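Local coordinates for hemolysin-related protein (Vibrio cholerae serotype O1, PDB 6MLT), which serves as a secreted biofilm matrix protein that binds metal ions and probably carbohydrate, consistent with a part in biofilm adhesion, at residues V463-N472 / Q494-Q505; N533-A541 / H552-A560. All coordinates share one frame; numbering follows the deposited sequence.

How the interactions relate
Both interactions belong to a beta-propeller of four-stranded antiparallel blades, but one joins two blades and the other lies within a blade. Interaction 1 (463-472 with 494-505) joins successive blades side by side, whereas interaction 2 (533-541 with 552-560) is the hairpin inside the next blade along the chain. Their centres lie about 18 Å apart. They meet through Met499, on strand 498-502, whose CG is 3.7 Å from Met539 CE and whose CE is 4.0 Å from Leu537 CD2, so blade follows blade by apolar packing. A sodium ion is about 6 Å from the Asp503 side chain, which does not ligate it; a calcium ion is more distant, about 12 Å from that of Ser536.

Interaction 1. Residues V463-N472 / Q494-Q505; sequences VWSVANDDLN and QDRLRMRILDGQ
Trp464 and Leu502 meet between two adjacent propeller blades, strand 462-467 being the outermost of one and 498-502 an inner strand of the next. The strand segments run roughly antiparallel, but their axes stay 10.8 Å apart, so side chains bridge the blades.

The apolar part is built on these two residues. CG of Trp464 sits between its own backbone N and carbonyl carbon (chi1 52°), which carries the indole across until Trp464 CH2 lies 3.8 Å from Leu502 CD1. Val466, a branched residue suited to a strand, rests CB against the same methyl, 4.2 Å from Leu502 CD1.

Charged and polar groups take over beyond Val466. Arg500 NH2 donates to both Ala467 O (2.9 Å) and Asn468 OD1 (2.8 Å); the Asn468 amide is almost coplanar with the guanidinium and is met on a lone pair. Two waters at the guanidinium edge extend this grip, while Arg498 NH2 lies over one face. Asp495, salt-bridged to Arg498, probably offsets the charge of the paired arginines. Asparagine suits position 468 because its other arm, ND2, donates to Gln494 O (3.1 Å). Arg496 lies with Asn472 CB over one face, its NE and NH2 held by Ser517 O and Ser548 OG.

At the Trp464 end, NE1 of the indole donates almost straight (172°) to Gly504 O at 2.8 Å, in the indole plane but above the carbonyl plane.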
loop_
_atom_site.group_PDB
_atom_site.type_symbol
_atom_site.label_atom_id
_atom_site.label_comp_id
_atom_site.label_asym_id
_atom_site.label_seq_id
_atom_site.Cartn_x
_atom_site.Cartn_y
_atom_site.Cartn_z
ATOM N N VAL A 463 -1.096 -5.078 19.636
ATOM C CA VAL A 463 -2.025 -4.064 20.120
ATOM C C VAL A 463 -3.296 -4.695 20.668
ATOM O O VAL A 463 -3.794 -4.279 21.715
ATOM C CB VAL A 463 -2.341 -3.063 18.989
ATOM C CG1 VAL A 463 -3.242 -1.947 19.502
ATOM C CG2 VAL A 463 -1.052 -2.492 18.404
ATOM N N TRP A 464 -3.851 -5.675 19.958
ATOM C CA TRP A 464 -5.028 -6.387 20.425
ATOM C C TRP A 464 -5.119 -7.743 19.734
ATOM O O TRP A 464 -4.447 -8.001 18.729
ATOM C CB TRP A 464 -6.307 -5.571 20.191
ATOM C CG TRP A 464 -6.569 -5.027 18.793
ATOM C CD1 TRP A 464 -6.386 -3.742 18.375
ATOM C CD2 TRP A 464 -7.114 -5.737 17.666
ATOM N NE1 TRP A 464 -6.778 -3.605 17.060
ATOM C CE2 TRP A 464 -7.224 -4.816 16.602
ATOM C CE3 TRP A 464 -7.518 -7.057 17.453
ATOM C CZ2 TRP A 464 -7.719 -5.176 15.344
ATOM C CZ3 TRP A 464 -8.006 -7.414 16.194
ATOM C CH2 TRP A 464 -8.096 -6.475 15.159
ATOM N N SER A 465 -5.955 -8.610 20.311
ATOM C CA SER A 465 -6.229 -9.945 19.788
ATOM C C SER A 465 -7.709 -10.248 19.971
ATOM O O SER A 465 -8.252 -10.047 21.061
ATOM C CB SER A 465 -5.379 -11.005 20.505
ATOM O OG SER A 465 -5.727 -12.322 20.108
ATOM N N VAL A 466 -8.359 -10.724 18.912
ATOM C CA VAL A 466 -9.791 -11.009 18.930
ATOM C C VAL A 466 -10.000 -12.459 18.524
ATOM O O VAL A 466 -9.634 -12.858 17.411
ATOM C CB VAL A 466 -10.567 -10.058 18.007
ATOM C CG1 VAL A 466 -12.003 -10.536 17.817
ATOM C CG2 VAL A 466 -10.552 -8.651 18.592
ATOM N N ALA A 467 -10.606 -13.239 19.416
ATOM C CA ALA A 467 -10.839 -14.648 19.136
ATOM C C ALA A 467 -11.647 -14.799 17.857
ATOM O O ALA A 467 -12.618 -14.073 17.623
ATOM C CB ALA A 467 -11.562 -15.314 20.310
ATOM N N ASN A 468 -11.231 -15.758 17.032
ATOM C CA ASN A 468 -11.769 -15.936 15.684
ATOM C C ASN A 468 -11.484 -17.383 15.290
ATOM O O ASN A 468 -10.329 -17.732 15.018
ATOM C CB ASN A 468 -11.127 -14.945 14.716
ATOM C CG ASN A 468 -11.821 -14.893 13.363
ATOM O OD1 ASN A 468 -12.937 -14.377 13.234
ATOM N ND2 ASN A 468 -11.147 -15.414 12.336
ATOM N N ASP A 469 -12.528 -18.214 15.268
ATOM C CA ASP A 469 -12.383 -19.667 15.125
ATOM C C ASP A 469 -11.975 -20.023 13.702
ATOM O O ASP A 469 -12.792 -19.957 12.778
ATOM C CB ASP A 469 -13.695 -20.360 15.495
ATOM C CG ASP A 469 -13.747 -21.837 15.059
ATOM O OD1 ASP A 469 -12.692 -22.431 14.732
ATOM O OD2 ASP A 469 -14.864 -22.412 15.047
ATOM N N ASP A 470 -10.721 -20.431 13.518
ATOM C CA ASP A 470 -10.296 -20.927 12.215
ATOM C C ASP A 470 -9.458 -22.186 12.358
ATOM O O ASP A 470 -8.490 -22.397 11.618
ATOM C CB ASP A 470 -9.531 -19.869 11.431
ATOM C CG ASP A 470 -9.461 -20.212 9.967
ATOM O OD1 ASP A 470 -10.483 -20.724 9.472
ATOM O OD2 ASP A 470 -8.412 -19.994 9.327
ATOM N N LEU A 471 -9.844 -23.060 13.286
ATOM C CA LEU A 471 -9.096 -24.297 13.500
ATOM C C LEU A 471 -8.947 -25.108 12.221
ATOM O O LEU A 471 -7.971 -25.852 12.075
ATOM C CB LEU A 471 -9.782 -25.154 14.561
ATOM C CG LEU A 471 -9.112 -25.157 15.928
ATOM C CD1 LEU A 471 -9.459 -23.885 16.667
ATOM C CD2 LEU A 471 -9.530 -26.385 16.718
ATOM N N ASN A 472 -9.901 -24.994 11.298
ATOM C CA ASN A 472 -9.925 -25.825 10.098
ATOM C C ASN A 472 -8.871 -25.435 9.065
ATOM O O ASN A 472 -8.631 -26.215 8.136
ATOM C CB ASN A 472 -11.308 -25.756 9.438
ATOM C CG ASN A 472 -11.492 -26.802 8.357
ATOM O OD1 ASN A 472 -11.132 -27.968 8.534
ATOM N ND2 ASN A 472 -12.049 -26.391 7.224
ATOM N N GLN A 494 -13.163 -12.980 8.787
ATOM C CA GLN A 494 -14.053 -14.091 8.486
ATOM C C GLN A 494 -13.639 -15.274 9.347
ATOM O O GLN A 494 -12.441 -15.509 9.542
ATOM C CB GLN A 494 -13.965 -14.461 6.998
ATOM C CG GLN A 494 -14.693 -15.737 6.608
ATOM C CD GLN A 494 -16.197 -15.549 6.593
ATOM O OE1 GLN A 494 -16.704 -14.577 6.039
ATOM N NE2 GLN A 494 -16.917 -16.467 7.219
ATOM N N ASP A 495 -14.619 -16.010 9.880
ATOM C CA ASP A 495 -14.300 -17.299 10.488
ATOM C C ASP A 495 -15.211 -18.379 9.915
ATOM O O ASP A 495 -15.597 -18.293 8.747
ATOM C CB ASP A 495 -14.345 -17.225 12.026
ATOM C CG ASP A 495 -15.742 -17.019 12.613
ATOM O OD1 ASP A 495 -16.755 -16.958 11.887
ATOM O OD2 ASP A 495 -15.804 -16.933 13.861
ATOM N N ARG A 496 -15.527 -19.423 10.688
ATOM C CA ARG A 496 -16.314 -20.518 10.125
ATOM C C ARG A 496 -17.752 -20.100 9.841
ATOM O O ARG A 496 -18.368 -20.617 8.903
ATOM C CB ARG A 496 -16.301 -21.729 11.063
ATOM C CG ARG A 496 -14.917 -22.368 11.289
ATOM C CD ARG A 496 -14.221 -22.788 9.996
ATOM N NE ARG A 496 -15.001 -23.737 9.202
ATOM C CZ ARG A 496 -15.101 -25.036 9.460
ATOM N NH1 ARG A 496 -14.484 -25.563 10.507
ATOM N NH2 ARG A 496 -15.833 -25.812 8.670
ATOM N N LEU A 497 -18.298 -19.160 10.618
ATOM C CA LEU A 497 -19.726 -18.863 10.576
ATOM C C LEU A 497 -20.074 -17.393 10.407
ATOM O O LEU A 497 -21.244 -17.091 10.144
ATOM C CB LEU A 497 -20.406 -19.362 11.860
ATOM C CG LEU A 497 -20.353 -20.867 12.109
ATOM C CD1 LEU A 497 -20.829 -21.199 13.513
ATOM C CD2 LEU A 497 -21.193 -21.603 11.070
ATOM N N ARG A 498 -19.121 -16.475 10.553
ATOM C CA ARG A 498 -19.426 -15.054 10.608
ATOM C C ARG A 498 -18.360 -14.257 9.879
ATOM O O ARG A 498 -17.171 -14.564 9.976
ATOM C CB ARG A 498 -19.498 -14.531 12.058
ATOM C CG ARG A 498 -20.092 -15.487 13.068
ATOM C CD ARG A 498 -19.695 -15.091 14.478
ATOM N NE ARG A 498 -18.314 -15.467 14.786
ATOM C CZ ARG A 498 -17.693 -15.165 15.921
ATOM N NH1 ARG A 498 -18.326 -14.472 16.861
ATOM N NH2 ARG A 498 -16.439 -15.551 16.121
ATOM N N MET A 499 -18.800 -13.233 9.163
ATOM C CA MET A 499 -17.946 -12.132 8.752
ATOM C C MET A 499 -18.143 -11.004 9.754
ATOM O O MET A 499 -19.267 -10.755 10.194
ATOM C CB MET A 499 -18.292 -11.675 7.329
ATOM C CG MET A 499 -17.481 -10.485 6.822
ATOM S SD MET A 499 -18.148 -8.885 7.365
ATOM C CE MET A 499 -16.798 -7.803 6.895
ATOM N N ARG A 500 -17.048 -10.358 10.153
ATOM C CA ARG A 500 -17.135 -9.294 11.140
ATOM C C ARG A 500 -16.268 -8.111 10.740
ATOM O O ARG A 500 -15.291 -8.246 9.995
ATOM C CB ARG A 500 -16.731 -9.792 12.539
ATOM C CG ARG A 500 -17.716 -10.804 13.125
ATOM C CD ARG A 500 -17.287 -11.262 14.506
ATOM N NE ARG A 500 -16.034 -12.006 14.465
ATOM C CZ ARG A 500 -15.307 -12.314 15.535
ATOM N NH1 ARG A 500 -15.704 -11.935 16.742
ATOM N NH2 ARG A 500 -14.172 -12.997 15.397
ATOM N N ILE A 501 -16.649 -6.946 11.250
ATOM C CA ILE A 501 -15.887 -5.712 11.110
ATOM C C ILE A 501 -15.345 -5.350 12.484
ATOM O O ILE A 501 -16.107 -5.269 13.457
ATOM C CB ILE A 501 -16.754 -4.576 10.545
ATOM C CG1 ILE A 501 -17.350 -4.987 9.198
ATOM C CG2 ILE A 501 -15.936 -3.278 10.415
ATOM C CD1 ILE A 501 -18.457 -4.055 8.725
ATOM N N LEU A 502 -14.034 -5.140 12.566
ATOM C CA LEU A 502 -13.356 -4.853 13.821
ATOM C C LEU A 502 -12.769 -3.445 13.802
ATOM O O LEU A 502 -12.228 -2.994 12.786
ATOM C CB LEU A 502 -12.241 -5.858 14.089
ATOM C CG LEU A 502 -12.620 -7.342 14.000
ATOM C CD1 LEU A 502 -11.422 -8.216 14.329
ATOM C CD2 LEU A 502 -13.793 -7.669 14.929
ATOM N N ASP A 503 -12.853 -2.771 14.942
ATOM C CA ASP A 503 -12.239 -1.461 15.091
ATOM C C ASP A 503 -10.724 -1.594 14.975
ATOM O O ASP A 503 -10.116 -2.481 15.581
ATOM C CB ASP A 503 -12.630 -0.864 16.440
ATOM C CG ASP A 503 -11.984 0.480 16.695
ATOM O OD1 ASP A 503 -12.302 1.447 15.973
ATOM O OD2 ASP A 503 -11.157 0.566 17.625
ATOM N N GLY A 504 -10.116 -0.713 14.179
ATOM C CA GLY A 504 -8.684 -0.809 13.946
ATOM C C GLY A 504 -7.863 -0.615 15.204
ATOM O O GLY A 504 -6.852 -1.290 15.406
ATOM N N GLN A 505 -8.281 0.316 16.064
ATOM C CA GLN A 505 -7.471 0.671 17.220
ATOM C C GLN A 505 -7.610 -0.318 18.370
ATOM O O GLN A 505 -6.665 -0.482 19.153
ATOM C CB GLN A 505 -7.846 2.071 17.705
ATOM C CG GLN A 505 -7.375 3.188 16.793
ATOM C CD GLN A 505 -7.829 4.559 17.260
ATOM O OE1 GLN A 505 -7.084 5.282 17.917
ATOM N NE2 GLN A 505 -9.052 4.926 16.910
HETATM O O HOH W 1 -14.365 -12.760 19.218
HETATM O O HOH W 2 -15.293 -13.474 12.112
HETATM O O HOH W 3 -12.652 -24.666 12.467
#

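Interaction 2. Residues N533-A541 / H552-A560; sequences NNASLIMVA and HGVFVYESA
The Tyr557 ring has Leu537 O at its edge, near the ring plane, and meets Met539 obliquely in a Met-aromatic contact, Met539 CE 3.8 Å from Tyr557 CD1 and SD 5.1 Å from the ring centroid. With CG of Met539 between its backbone N and carbonyl carbon (chi1 65°), the thioether comes to the CD1-CE1 side of the ring. Phe555 has the carbonyl carbon of His552 in plane at its edge and meets the small Ala541 methyl obliquely, Ala541 CB 4.2 Å from Phe555 CE1.

The backbone is an antiparallel hairpin. Leu537-Tyr557, Met539-Phe555 and Ala541-Gly553 are hydrogen-bonded pairs. Ile538-Val556 and Val540-Val554 are non-hydrogen-bonded pairs on the other face, where beta-branched residues favour the extended chain. Gly553 (phi 119°, psi -135°) suits its place because a CB would crowd the carbonyl O of His552. Before Ser536, waters bridge the segments: one joins Ala535 O to Ser559 N, another Asn534 ND2 to Glu558 OE1, while Asn534 OD1 accepts from Trp566 N.

Strands 536-541 and 553-559 form the middle of a four-stranded blade, flanked by strands 525-527 and 13-19. The N-terminal strand completes this blade, the "velcro" closure of propellers, and Ile513 of strand 509-514 packs against Leu537, Met539 and Tyr557.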
loop_
_atom_site.group_PDB
_atom_site.type_symbol
_atom_site.label_atom_id
_atom_site.label_comp_id
_atom_site.label_asym_id
_atom_site.label_seq_id
_atom_site.Cartn_x
_atom_site.Cartn_y
_atom_site.Cartn_z
ATOM N N ASN A 533 -19.633 6.901 -4.777
ATOM C CA ASN A 533 -19.142 7.170 -3.432
ATOM C C ASN A 533 -19.961 6.457 -2.364
ATOM O O ASN A 533 -20.025 6.912 -1.220
ATOM C CB ASN A 533 -19.111 8.680 -3.148
ATOM C CG ASN A 533 -18.028 9.061 -2.157
ATOM O OD1 ASN A 533 -17.021 8.369 -2.031
ATOM N ND2 ASN A 533 -18.228 10.165 -1.451
ATOM N N ASN A 534 -20.592 5.337 -2.720
ATOM C CA ASN A 534 -21.292 4.493 -1.750
ATOM C C ASN A 534 -20.977 3.038 -2.091
ATOM O O ASN A 534 -21.567 2.463 -3.014
ATOM C CB ASN A 534 -22.791 4.754 -1.756
ATOM C CG ASN A 534 -23.503 4.060 -0.606
ATOM O OD1 ASN A 534 -22.897 3.760 0.425
ATOM N ND2 ASN A 534 -24.788 3.795 -0.780
ATOM N N ALA A 535 -20.051 2.451 -1.338
ATOM C CA ALA A 535 -19.414 1.191 -1.691
ATOM C C ALA A 535 -20.293 -0.024 -1.365
ATOM O O ALA A 535 -21.333 0.065 -0.707
ATOM C CB ALA A 535 -18.078 1.058 -0.965
ATOM N N SER A 536 -19.837 -1.179 -1.849
ATOM C CA SER A 536 -20.453 -2.474 -1.597
ATOM C C SER A 536 -19.456 -3.369 -0.870
ATOM O O SER A 536 -18.243 -3.290 -1.100
ATOM C CB SER A 536 -20.876 -3.157 -2.898
ATOM O OG SER A 536 -21.735 -2.339 -3.668
ATOM N N LEU A 537 -19.980 -4.217 0.010
ATOM C CA LEU A 537 -19.200 -5.199 0.756
ATOM C C LEU A 537 -19.480 -6.584 0.176
ATOM O O LEU A 537 -20.614 -7.074 0.255
ATOM C CB LEU A 537 -19.564 -5.162 2.237
ATOM C CG LEU A 537 -19.102 -6.343 3.098
ATOM C CD1 LEU A 537 -17.587 -6.472 3.087
ATOM C CD2 LEU A 537 -19.619 -6.196 4.523
ATOM N N ILE A 538 -18.446 -7.214 -0.380
ATOM C CA ILE A 538 -18.570 -8.460 -1.138
ATOM C C ILE A 538 -17.887 -9.579 -0.365
ATOM O O ILE A 538 -16.720 -9.443 0.024
ATOM C CB ILE A 538 -17.939 -8.322 -2.535
ATOM C CG1 ILE A 538 -18.572 -7.157 -3.303
ATOM C CG2 ILE A 538 -18.086 -9.635 -3.329
ATOM C CD1 ILE A 538 -17.578 -6.308 -4.055
ATOM N N MET A 539 -18.584 -10.704 -0.186
ATOM C CA MET A 539 -17.999 -11.851 0.491
ATOM C C MET A 539 -18.486 -13.144 -0.146
ATOM O O MET A 539 -19.572 -13.205 -0.731
ATOM C CB MET A 539 -18.323 -11.847 1.994
ATOM C CG MET A 539 -19.784 -12.002 2.332
ATOM S SD MET A 539 -20.119 -11.665 4.078
ATOM C CE MET A 539 -19.885 -9.888 4.119
ATOM N N VAL A 540 -17.667 -14.183 -0.024
ATOM C CA VAL A 540 -17.970 -15.486 -0.603
ATOM C C VAL A 540 -18.298 -16.459 0.520
ATOM O O VAL A 540 -17.865 -16.288 1.664
ATOM C CB VAL A 540 -16.799 -15.990 -1.472
ATOM C CG1 VAL A 540 -16.463 -14.956 -2.536
ATOM C CG2 VAL A 540 -15.573 -16.295 -0.610
ATOM N N ALA A 541 -19.079 -17.484 0.188
ATOM C CA ALA A 541 -19.585 -18.404 1.192
ATOM C C ALA A 541 -19.679 -19.808 0.622
ATOM O O ALA A 541 -19.831 -20.006 -0.591
ATOM C CB ALA A 541 -20.960 -17.970 1.711
ATOM N N HIS A 552 -24.128 -20.306 0.821
ATOM C CA HIS A 552 -23.157 -20.581 -0.228
ATOM C C HIS A 552 -23.359 -19.603 -1.375
ATOM O O HIS A 552 -24.488 -19.226 -1.689
ATOM C CB HIS A 552 -23.261 -22.024 -0.740
ATOM C CG HIS A 552 -24.591 -22.360 -1.354
ATOM N ND1 HIS A 552 -25.611 -22.956 -0.643
ATOM C CD2 HIS A 552 -25.049 -22.218 -2.621
ATOM C CE1 HIS A 552 -26.645 -23.156 -1.443
ATOM N NE2 HIS A 552 -26.331 -22.713 -2.648
ATOM N N GLY A 553 -22.250 -19.201 -1.997
ATOM C CA GLY A 553 -22.264 -18.355 -3.178
ATOM C C GLY A 553 -21.545 -17.044 -2.922
ATOM O O GLY A 553 -20.453 -17.020 -2.342
ATOM N N VAL A 554 -22.169 -15.956 -3.358
ATOM C CA VAL A 554 -21.610 -14.609 -3.246
ATOM C C VAL A 554 -22.687 -13.709 -2.666
ATOM O O VAL A 554 -23.820 -13.691 -3.165
ATOM C CB VAL A 554 -21.128 -14.072 -4.608
ATOM C CG1 VAL A 554 -20.545 -12.664 -4.457
ATOM C CG2 VAL A 554 -20.097 -15.010 -5.221
ATOM N N PHE A 555 -22.328 -12.952 -1.639
ATOM C CA PHE A 555 -23.266 -12.100 -0.926
ATOM C C PHE A 555 -22.689 -10.697 -0.862
ATOM O O PHE A 555 -21.538 -10.510 -0.455
ATOM C CB PHE A 555 -23.557 -12.669 0.470
ATOM C CG PHE A 555 -24.314 -13.963 0.417
ATOM C CD1 PHE A 555 -23.679 -15.131 0.037
ATOM C CD2 PHE A 555 -25.670 -14.000 0.676
ATOM C CE1 PHE A 555 -24.383 -16.320 -0.058
ATOM C CE2 PHE A 555 -26.373 -15.185 0.581
ATOM C CZ PHE A 555 -25.727 -16.342 0.215
ATOM N N VAL A 556 -23.481 -9.725 -1.300
ATOM C CA VAL A 556 -23.051 -8.341 -1.417
ATOM C C VAL A 556 -23.967 -7.489 -0.555
ATOM O O VAL A 556 -25.192 -7.568 -0.681
ATOM C CB VAL A 556 -23.066 -7.867 -2.882
ATOM C CG1 VAL A 556 -22.650 -6.402 -2.990
ATOM C CG2 VAL A 556 -22.139 -8.747 -3.718
ATOM N N TYR A 557 -23.367 -6.667 0.302
ATOM C CA TYR A 557 -24.083 -5.843 1.255
ATOM C C TYR A 557 -23.782 -4.376 0.999
ATOM O O TYR A 557 -22.794 -4.027 0.350
ATOM C CB TYR A 557 -23.695 -6.212 2.691
ATOM C CG TYR A 557 -24.059 -7.637 3.045
ATOM C CD1 TYR A 557 -23.218 -8.698 2.722
ATOM C CD2 TYR A 557 -25.263 -7.924 3.671
ATOM C CE1 TYR A 557 -23.562 -10.002 3.040
ATOM C CE2 TYR A 557 -25.612 -9.213 3.988
ATOM C CZ TYR A 557 -24.762 -10.249 3.674
ATOM O OH TYR A 557 -25.132 -11.539 3.991
ATOM N N GLU A 558 -24.642 -3.524 1.542
ATOM C CA GLU A 558 -24.472 -2.083 1.475
ATOM C C GLU A 558 -24.879 -1.487 2.813
ATOM O O GLU A 558 -25.513 -2.143 3.645
ATOM C CB GLU A 558 -25.294 -1.482 0.332
ATOM C CG GLU A 558 -26.781 -1.773 0.424
ATOM C CD GLU A 558 -27.561 -1.145 -0.710
ATOM O OE1 GLU A 558 -27.414 0.076 -0.921
ATOM O OE2 GLU A 558 -28.310 -1.870 -1.393
ATOM N N SER A 559 -24.508 -0.227 3.017
ATOM C CA SER A 559 -24.898 0.476 4.231
ATOM C C SER A 559 -26.415 0.541 4.337
ATOM O O SER A 559 -27.102 0.900 3.380
ATOM C CB SER A 559 -24.314 1.888 4.238
ATOM O OG SER A 559 -24.754 2.585 5.390
ATOM N N ALA A 560 -26.940 0.190 5.510
ATOM C CA ALA A 560 -28.381 0.229 5.715
ATOM C C ALA A 560 -28.902 1.634 5.973
ATOM O O ALA A 560 -30.104 1.872 5.817
ATOM C CB ALA A 560 -28.778 -0.679 6.882
HETATM O O HOH W 4 -23.119 1.125 0.967
HETATM O O HOH W 5 -26.617 2.164 0.995
#